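Local coordinates for protein spondin-1 (Homo sapiens, PDB 2ZOU) that is a secreted extracellular-matrix glycoprotein whose reeler domain, a disulfide-bonded beta-sandwich, probably serves in cell adhesion, at residues Pro49-Leu61 against Ala94-Val108. Sequence-based numbering, arbitrary orientation. Where two conformers were deposited one is given.
Sequences PPSYFRGFTLIAL and AVTESTPRRRTRIQV. With EDO (1,2-ethanediol), chain D.
Arg102 lays its extended side chain across one face of the Tyr52 ring, CD standing over the ring centre at 3.6 Å from the centroid and the guanidinium continuing toward the hydroxyl end. The two planes are only 11° apart, so the guanidinium lies flat on the ring in a stack, and Tyr52 OH sits over the guanidinium centre without a hydrogen bond to it. With an alanine at Tyr52, the Arg102 side chain would probably lose its platform and its guanidinium be free to turn. Next along, Phe53 and Arg103 form an isolated antiparallel bridge; Phe53 N reaches Arg103 O at 2.8 Å, and that same oxygen lies over one face of the Phe53 ring. Arg103 itself runs back to grip Thr99 end-on, NH1 holding the carbonyl O at 2.7 Å and NH2 the hydroxyl, while its NE pairs with Glu84.

Segment 49-61 then enters the beta-sandwich: strand 55-61 runs antiparallel to 95-97 in one sheet, whereas 105-108 belongs to the facing sheet. Phe56 reaches between the two sheets, touching Leu45 and Ile106 of the facing one. Its CG is held between the backbone N and carbonyl carbon (chi1 77°), which turns the ring inward, with Ile106 CG1 over one face, 4.0 Å from the centroid, and Thr96 CA over the other. Farther along, Leu58 CD2 meets Val108 CG1 tip to tip at 3.6 Å, and Phe77 of the facing sheet touches both side chains.

At the end of strand 95-97 a carboxylate stands in for a backbone acceptor: Glu97, bent at chi2 (-69°), brings OE1 to within 3.0 Å of Phe56 N, which meets it from above the carboxylate plane. Arg54 and Gly55, both opposite Val127, make a classic bulge just before this point. The regular antiparallel pair is Leu58 with Val95, each N donating to the other's O.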
ATOM      1  N   PRO A  49     -17.732   6.635  -3.239  1.00 12.37           N
ATOM      2  CA  PRO A  49     -18.575   7.689  -2.685  1.00 12.35           C
ATOM      3  C   PRO A  49     -19.651   7.161  -1.738  1.00 11.67           C
ATOM      4  O   PRO A  49     -20.192   6.079  -1.956  1.00 12.00           O
ATOM      5  CB  PRO A  49     -19.197   8.351  -3.930  1.00 12.98           C
ATOM      6  CG  PRO A  49     -19.000   7.378  -5.016  1.00 14.36           C
ATOM      7  CD  PRO A  49     -17.760   6.618  -4.712  1.00 13.14           C
ATOM      8  N   PRO A  50     -19.987   7.941  -0.697  1.00 11.57           N
ATOM      9  CA  PRO A  50     -19.458   9.252  -0.356  1.00 11.11           C
ATOM     10  C   PRO A  50     -18.332   9.213   0.679  1.00 10.68           C
ATOM     11  O   PRO A  50     -18.131  10.183   1.407  1.00 11.39           O
ATOM     12  CB  PRO A  50     -20.687   9.937   0.243  1.00 10.74           C
ATOM     13  CG  PRO A  50     -21.337   8.804   1.038  1.00 11.96           C
ATOM     14  CD  PRO A  50     -21.090   7.552   0.212  1.00 11.46           C
ATOM     15  N   SER A  51     -17.599   8.106   0.755  1.00  9.43           N
ATOM     16  CA  SER A  51     -16.537   7.980   1.749  1.00  9.17           C
ATOM     17  C   SER A  51     -15.276   8.766   1.389  1.00  9.11           C
ATOM     18  O   SER A  51     -15.091   9.225   0.248  1.00  9.45           O
ATOM     19  CB  SER A  51     -16.202   6.505   2.002  1.00  7.83           C
ATOM     20  OG  SER A  51     -17.343   5.806   2.500  1.00  9.85           O
ATOM     21  N   TYR A  52     -14.415   8.911   2.387  1.00  8.84           N
ATOM     22  CA  TYR A  52     -13.139   9.584   2.245  1.00  9.11           C
ATOM     23  C   TYR A  52     -12.229   9.034   3.326  1.00  9.52           C
ATOM     24  O   TYR A  52     -12.688   8.332   4.242  1.00 10.15           O
ATOM     25  CB  TYR A  52     -13.311  11.110   2.412  1.00  9.64           C
ATOM     26  CG  TYR A  52     -13.982  11.475   3.711  1.00 10.44           C
ATOM     27  CD1 TYR A  52     -13.229  11.636   4.883  1.00  9.87           C
ATOM     28  CD2 TYR A  52     -15.369  11.613   3.785  1.00 11.41           C
ATOM     29  CE1 TYR A  52     -13.843  11.939   6.093  1.00 11.62           C
ATOM     30  CE2 TYR A  52     -15.993  11.917   5.000  1.00 12.23           C
ATOM     31  CZ  TYR A  52     -15.221  12.076   6.142  1.00 10.69           C
ATOM     32  OH  TYR A  52     -15.806  12.388   7.340  1.00 12.90           O
ATOM     33  N   PHE A  53     -10.946   9.336   3.225  1.00 10.39           N
ATOM     34  CA  PHE A  53     -10.021   9.032   4.308  1.00 10.73           C
ATOM     35  C   PHE A  53      -9.204  10.274   4.646  1.00 11.05           C
ATOM     36  O   PHE A  53      -8.893  11.088   3.781  1.00 11.49           O
ATOM     37  CB  PHE A  53      -9.147   7.808   4.000  1.00 10.10           C
ATOM     38  CG  PHE A  53      -8.461   7.857   2.667  1.00 10.11           C
ATOM     39  CD1 PHE A  53      -9.118   7.423   1.512  1.00  9.97           C
ATOM     40  CD2 PHE A  53      -7.152   8.313   2.552  1.00 11.19           C
ATOM     41  CE1 PHE A  53      -8.480   7.444   0.269  1.00 10.20           C
ATOM     42  CE2 PHE A  53      -6.507   8.372   1.312  1.00 11.82           C
ATOM     43  CZ  PHE A  53      -7.164   7.904   0.168  1.00 11.08           C
ATOM     44  N   ARG A  54      -8.895  10.426   5.926  1.00 10.57           N
ATOM     45  CA  ARG A  54      -8.102  11.562   6.396  1.00 11.92           C
ATOM     46  C   ARG A  54      -6.647  11.154   6.588  1.00 12.28           C
ATOM     47  O   ARG A  54      -5.766  12.004   6.716  1.00 14.06           O
ATOM     48  CB  ARG A  54      -8.698  12.120   7.686  1.00 11.42           C
ATOM     49  CG  ARG A  54     -10.002  12.864   7.463  1.00 12.95           C
ATOM     50  CD  ARG A  54     -10.547  13.492   8.747  1.00 13.05           C
ATOM     51  NE  ARG A  54     -10.859  12.488   9.765  1.00 14.81           N
ATOM     52  CZ  ARG A  54     -10.172  12.305  10.890  1.00 15.87           C
ATOM     53  NH1 ARG A  54      -9.129  13.081  11.197  1.00 14.54           N
ATOM     54  NH2 ARG A  54     -10.542  11.350  11.729  1.00 17.19           N
ATOM     55  N   GLY A  55      -6.398   9.854   6.607  1.00 11.65           N
ATOM     56  CA  GLY A  55      -5.057   9.309   6.752  1.00 11.42           C
ATOM     57  C   GLY A  55      -4.984   7.887   6.235  1.00 10.88           C
ATOM     58  O   GLY A  55      -5.996   7.183   6.127  1.00 10.99           O
ATOM     59  N   PHE A  56      -3.781   7.451   5.898  1.00 10.20           N
ATOM     60  CA  PHE A  56      -3.568   6.097   5.383  1.00 11.05           C
ATOM     61  C   PHE A  56      -2.133   5.668   5.622  1.00 11.24           C
ATOM     62  O   PHE A  56      -1.243   6.512   5.835  1.00 11.11           O
ATOM     63  CB  PHE A  56      -3.908   5.998   3.886  0.65 11.04           C
ATOM     64  CG  PHE A  56      -2.844   6.575   2.995  0.65  9.33           C
ATOM     65  CD1 PHE A  56      -1.830   5.775   2.479  0.65  9.14           C
ATOM     66  CD2 PHE A  56      -2.816   7.941   2.729  0.65  8.46           C
ATOM     67  CE1 PHE A  56      -0.828   6.332   1.689  0.65  8.16           C
ATOM     68  CE2 PHE A  56      -1.833   8.508   1.941  0.65 10.11           C
ATOM     69  CZ  PHE A  56      -0.829   7.712   1.418  0.65  8.85           C
ATOM     70  N   THR A  57      -1.921   4.358   5.578  1.00 11.47           N
ATOM     71  CA  THR A  57      -0.586   3.783   5.567  1.00 11.84           C
ATOM     72  C   THR A  57      -0.560   2.703   4.510  1.00 11.96           C
ATOM     73  O   THR A  57      -1.468   1.885   4.437  1.00 11.75           O
ATOM     74  CB  THR A  57      -0.225   3.150   6.913  1.00 12.38           C
ATOM     75  OG1 THR A  57      -0.407   4.110   7.959  1.00 15.93           O
ATOM     76  CG2 THR A  57       1.234   2.702   6.902  1.00 14.50           C
ATOM     77  N   LEU A  58       0.500   2.690   3.717  1.00 11.16           N
ATOM     78  CA  LEU A  58       0.639   1.762   2.620  1.00 10.88           C
ATOM     79  C   LEU A  58       2.019   1.103   2.653  1.00 10.44           C
ATOM     80  O   LEU A  58       3.033   1.808   2.724  1.00 10.35           O
ATOM     81  CB  LEU A  58       0.425   2.510   1.296  1.00 11.48           C
ATOM     82  CG  LEU A  58       0.811   1.789   0.011  1.00 12.21           C
ATOM     83  CD1 LEU A  58      -0.039   0.560  -0.185  1.00 13.18           C
ATOM     84  CD2 LEU A  58       0.711   2.708  -1.187  1.00 12.89           C
ATOM     85  N   ILE A  59       2.045  -0.237   2.600  1.00  9.93           N
ATOM     86  CA  ILE A  59       3.308  -1.008   2.606  1.00 10.43           C
ATOM     87  C   ILE A  59       3.294  -2.108   1.554  1.00 10.62           C
ATOM     88  O   ILE A  59       2.245  -2.438   1.001  1.00 10.99           O
ATOM     89  CB  ILE A  59       3.622  -1.594   4.016  1.00 10.51           C
ATOM     90  CG1 ILE A  59       2.492  -2.523   4.470  1.00 11.65           C
ATOM     91  CG2 ILE A  59       3.878  -0.455   5.002  1.00 10.71           C
ATOM     92  CD1 ILE A  59       2.746  -3.182   5.824  1.00 12.31           C
ATOM     93  N   ALA A  60       4.478  -2.641   1.247  1.00 10.09           N
ATOM     94  CA  ALA A  60       4.618  -3.789   0.358  1.00 10.26           C
ATOM     95  C   ALA A  60       5.511  -4.803   1.059  1.00 10.51           C
ATOM     96  O   ALA A  60       6.670  -4.496   1.337  1.00 10.76           O
ATOM     97  CB  ALA A  60       5.250  -3.359  -0.948  1.00 10.84           C
ATOM     98  N   LEU A  61       4.973  -5.988   1.335  1.00 10.33           N
ATOM     99  CA  LEU A  61       5.671  -7.010   2.130  1.00 10.17           C
ATOM    100  C   LEU A  61       5.872  -8.277   1.346  1.00 10.27           C
ATOM    101  O   LEU A  61       4.990  -8.703   0.600  1.00 10.84           O
ATOM    102  CB  LEU A  61       4.857  -7.357   3.373  1.00 11.09           C
ATOM    103  CG  LEU A  61       4.603  -6.231   4.372  1.00 10.69           C
ATOM    104  CD1 LEU A  61       3.826  -6.773   5.580  1.00 13.62           C
ATOM    105  CD2 LEU A  61       5.927  -5.603   4.822  1.00 14.25           C
ATOM    106  N   ALA A  94       7.263   2.834   4.593  1.00 13.45           N
ATOM    107  CA  ALA A  94       5.810   2.996   4.516  1.00 13.38           C
ATOM    108  C   ALA A  94       5.428   4.362   3.937  1.00 13.24           C
ATOM    109  O   ALA A  94       6.057   5.380   4.259  1.00 12.86           O
ATOM    110  CB  ALA A  94       5.184   2.812   5.904  1.00 13.49           C
ATOM    111  N   VAL A  95       4.409   4.364   3.070  1.00 12.54           N
ATOM    112  CA  VAL A  95       3.832   5.599   2.534  1.00 12.51           C
ATOM    113  C   VAL A  95       2.654   6.025   3.409  1.00 12.32           C
ATOM    114  O   VAL A  95       1.851   5.193   3.831  1.00 10.95           O
ATOM    115  CB  VAL A  95       3.367   5.424   1.043  1.00 12.50           C
ATOM    116  CG1 VAL A  95       2.917   6.748   0.474  1.00 14.05           C
ATOM    117  CG2 VAL A  95       4.513   4.873   0.185  1.00 14.23           C
ATOM    118  N   THR A  96       2.537   7.317   3.676  1.00 11.61           N
ATOM    119  CA  THR A  96       1.464   7.842   4.514  1.00 12.66           C
ATOM    120  C   THR A  96       1.033   9.232   3.991  1.00 12.49           C
ATOM    121  O   THR A  96       1.624   9.735   3.031  1.00 12.72           O
ATOM    122  CB  THR A  96       1.881   7.863   6.008  0.65 12.68           C
ATOM    123  OG1 THR A  96       0.737   8.068   6.840  0.65 14.12           O
ATOM    124  CG2 THR A  96       2.932   8.947   6.279  0.65 12.06           C
ATOM    125  N   GLU A  97      -0.006   9.823   4.582  1.00 13.33           N
ATOM    126  CA  GLU A  97      -0.479  11.146   4.173  1.00 14.69           C
ATOM    127  C   GLU A  97       0.487  12.255   4.598  1.00 15.62           C
ATOM    128  O   GLU A  97       1.166  12.141   5.622  1.00 15.99           O
ATOM    129  CB  GLU A  97      -1.922  11.407   4.666  1.00 14.42           C
ATOM    130  CG  GLU A  97      -2.117  11.818   6.144  1.00 15.88           C
ATOM    131  CD  GLU A  97      -1.824  10.729   7.178  1.00 16.10           C
ATOM    132  OE1 GLU A  97      -1.822   9.523   6.855  1.00 16.15           O
ATOM    133  OE2 GLU A  97      -1.589  11.094   8.360  1.00 19.80           O
ATOM    134  N   SER A  98       0.542  13.312   3.787  1.00 16.81           N
ATOM    135  CA  SER A  98       1.368  14.503   4.066  1.00 18.53           C
ATOM    136  C   SER A  98       0.724  15.444   5.087  1.00 19.16           C
ATOM    137  O   SER A  98       1.424  16.115   5.853  1.00 20.12           O
ATOM    138  CB  SER A  98       1.608  15.294   2.777  1.00 18.53           C
ATOM    139  OG  SER A  98       2.488  14.617   1.902  1.00 21.45           O
ATOM    140  N   THR A  99      -0.606  15.516   5.049  1.00 20.00           N
ATOM    141  CA  THR A  99      -1.430  16.332   5.951  1.00 20.41           C
ATOM    142  C   THR A  99      -2.755  15.585   6.144  1.00 20.22           C
ATOM    143  O   THR A  99      -3.157  14.827   5.265  1.00 20.00           O
ATOM    144  CB  THR A  99      -1.734  17.731   5.361  1.00 20.82           C
ATOM    145  OG1 THR A  99      -2.252  17.591   4.033  1.00 21.67           O
ATOM    146  CG2 THR A  99      -0.489  18.611   5.335  1.00 21.37           C
ATOM    147  N   PRO A 100      -3.448  15.796   7.282  1.00 20.01           N
ATOM    148  CA  PRO A 100      -4.674  15.022   7.540  1.00 20.14           C
ATOM    149  C   PRO A 100      -5.984  15.526   6.890  1.00 20.03           C
ATOM    150  O   PRO A 100      -7.030  15.527   7.548  1.00 21.28           O
ATOM    151  CB  PRO A 100      -4.783  15.063   9.067  1.00 20.13           C
ATOM    152  CG  PRO A 100      -4.172  16.368   9.446  1.00 20.09           C
ATOM    153  CD  PRO A 100      -3.122  16.700   8.406  1.00 20.01           C
ATOM    154  N   ARG A 101      -5.929  15.923   5.618  1.00 18.89           N
ATOM    155  CA  ARG A 101      -7.095  16.414   4.884  1.00 18.10           C
ATOM    156  C   ARG A 101      -7.954  15.242   4.406  1.00 16.13           C
ATOM    157  O   ARG A 101      -7.448  14.132   4.246  1.00 16.51           O
ATOM    158  CB  ARG A 101      -6.651  17.219   3.660  1.00 18.66           C
ATOM    159  CG  ARG A 101      -5.755  18.402   3.970  1.00 21.90           C
ATOM    160  CD  ARG A 101      -5.714  19.376   2.799  1.00 26.88           C
ATOM    161  NE  ARG A 101      -4.898  20.551   3.109  1.00 29.66           N
ATOM    162  CZ  ARG A 101      -3.599  20.650   2.846  1.00 31.26           C
ATOM    163  NH1 ARG A 101      -2.958  19.646   2.258  1.00 31.57           N
ATOM    164  NH2 ARG A 101      -2.937  21.752   3.168  1.00 32.67           N
ATOM    165  N   ARG A 102      -9.241  15.494   4.166  1.00 14.70           N
ATOM    166  CA  ARG A 102     -10.122  14.490   3.550  1.00 13.54           C
ATOM    167  C   ARG A 102      -9.683  14.256   2.113  1.00 13.24           C
ATOM    168  O   ARG A 102      -9.505  15.209   1.348  1.00 13.60           O
ATOM    169  CB  ARG A 102     -11.595  14.929   3.561  1.00 13.24           C
ATOM    170  CG  ARG A 102     -12.226  15.069   4.937  1.00 13.19           C
ATOM    171  CD  ARG A 102     -13.723  15.312   4.829  1.00 13.98           C
ATOM    172  NE  ARG A 102     -14.316  15.603   6.134  1.00 15.45           N
ATOM    173  CZ  ARG A 102     -15.622  15.566   6.402  1.00 15.89           C
ATOM    174  NH1 ARG A 102     -16.493  15.231   5.459  1.00 17.01           N
ATOM    175  NH2 ARG A 102     -16.057  15.851   7.625  1.00 18.93           N
ATOM    176  N   ARG A 103      -9.493  12.984   1.759  1.00 11.89           N
ATOM    177  CA  ARG A 103      -9.125  12.589   0.396  1.00 11.97           C
ATOM    178  C   ARG A 103      -9.973  11.427  -0.054  1.00 11.66           C
ATOM    179  O   ARG A 103     -10.458  10.652   0.774  1.00 11.91           O
ATOM    180  CB  ARG A 103      -7.641  12.214   0.309  1.00 11.72           C
ATOM    181  CG  ARG A 103      -6.687  13.390   0.526  1.00 13.33           C
ATOM    182  CD  ARG A 103      -5.242  12.914   0.550  1.00 14.38           C
ATOM    183  NE  ARG A 103      -4.280  14.011   0.691  1.00 17.67           N
ATOM    184  CZ  ARG A 103      -3.838  14.456   1.861  1.00 19.01           C
ATOM    185  NH1 ARG A 103      -4.269  13.894   2.985  1.00 20.96           N
ATOM    186  NH2 ARG A 103      -2.958  15.452   1.907  1.00 20.69           N
ATOM    187  N   THR A 104     -10.149  11.306  -1.362  1.00 11.10           N
ATOM    188  CA  THR A 104     -10.876  10.171  -1.916  1.00 10.94           C
ATOM    189  C   THR A 104      -9.975   9.267  -2.770  1.00 10.68           C
ATOM    190  O   THR A 104     -10.368   8.163  -3.127  1.00 10.27           O
ATOM    191  CB  THR A 104     -12.075  10.610  -2.764  1.00 11.39           C
ATOM    192  OG1 THR A 104     -11.611  11.467  -3.818  1.00 13.31           O
ATOM    193  CG2 THR A 104     -13.104  11.350  -1.899  1.00 11.30           C
ATOM    194  N   ARG A 105      -8.773   9.753  -3.078  1.00 10.83           N
ATOM    195  CA  ARG A 105      -7.814   8.966  -3.854  1.00 12.24           C
ATOM    196  C   ARG A 105      -6.411   9.459  -3.589  1.00 11.82           C
ATOM    197  O   ARG A 105      -6.175  10.661  -3.541  1.00 12.69           O
ATOM    198  CB  ARG A 105      -8.113   9.066  -5.364  1.00 12.26           C
ATOM    199  CG  ARG A 105      -7.123   8.298  -6.275  1.00 15.96           C
ATOM    200  CD  ARG A 105      -7.489   8.424  -7.759  1.00 16.99           C
ATOM    201  NE  ARG A 105      -6.578   7.684  -8.649  1.00 22.86           N
ATOM    202  CZ  ARG A 105      -5.447   8.183  -9.139  1.00 20.32           C
ATOM    203  NH1 ARG A 105      -5.081   9.416  -8.814  1.00 22.80           N
ATOM    204  NH2 ARG A 105      -4.676   7.457  -9.957  1.00 16.68           N
ATOM    205  N   ILE A 106      -5.492   8.517  -3.415  1.00 10.64           N
ATOM    206  CA  ILE A 106      -4.060   8.822  -3.535  1.00 10.73           C
ATOM    207  C   ILE A 106      -3.404   7.824  -4.480  1.00 10.41           C
ATOM    208  O   ILE A 106      -3.960   6.745  -4.752  1.00 10.00           O
ATOM    209  CB  ILE A 106      -3.313   8.863  -2.162  1.00 10.91           C
ATOM    210  CG1 ILE A 106      -3.359   7.513  -1.440  1.00 11.85           C
ATOM    211  CG2 ILE A 106      -3.834  10.036  -1.306  1.00 11.75           C
ATOM    212  CD1 ILE A 106      -2.249   6.556  -1.858  1.00 13.85           C
ATOM    213  N   GLN A 107      -2.226   8.179  -4.977  1.00  9.64           N
ATOM    214  CA  GLN A 107      -1.494   7.310  -5.906  1.00  9.48           C
ATOM    215  C   GLN A 107      -0.009   7.423  -5.632  1.00  9.44           C
ATOM    216  O   GLN A 107       0.467   8.477  -5.207  1.00 11.06           O
ATOM    217  CB  GLN A 107      -1.751   7.738  -7.354  1.00  9.68           C
ATOM    218  CG  GLN A 107      -1.467   9.212  -7.576  1.00 11.15           C
ATOM    219  CD  GLN A 107      -1.705   9.680  -8.991  1.00 13.05           C
ATOM    220  OE1 GLN A 107      -2.154   8.931  -9.859  1.00 12.74           O
ATOM    221  NE2 GLN A 107      -1.409  10.949  -9.227  1.00 14.67           N
ATOM    222  N   VAL A 108       0.700   6.329  -5.870  1.00  9.68           N
ATOM    223  CA  VAL A 108       2.154   6.276  -5.707  1.00 10.24           C
ATOM    224  C   VAL A 108       2.686   5.273  -6.725  1.00 10.44           C
ATOM    225  O   VAL A 108       1.933   4.415  -7.179  1.00 12.18           O
ATOM    226  CB  VAL A 108       2.504   5.864  -4.263  0.65 10.71           C
ATOM    227  CG1 VAL A 108       2.150   4.380  -3.995  0.65  8.67           C
ATOM    228  CG2 VAL A 108       3.953   6.212  -3.922  0.65 12.31           C
TER
HETATM  229  C1  EDO D   4      -4.511   4.310  10.241  1.00 27.25           C
HETATM  230  O1  EDO D   4      -3.846   3.047  10.357  1.00 28.24           O
HETATM  231  C2  EDO D   4      -4.178   4.935   8.894  1.00 27.34           C
HETATM  232  O2  EDO D   4      -2.755   5.079   8.756  1.00 25.76           O
HETATM  233  O   HOH W   1      -8.046  15.439  10.068  1.00 28.69           O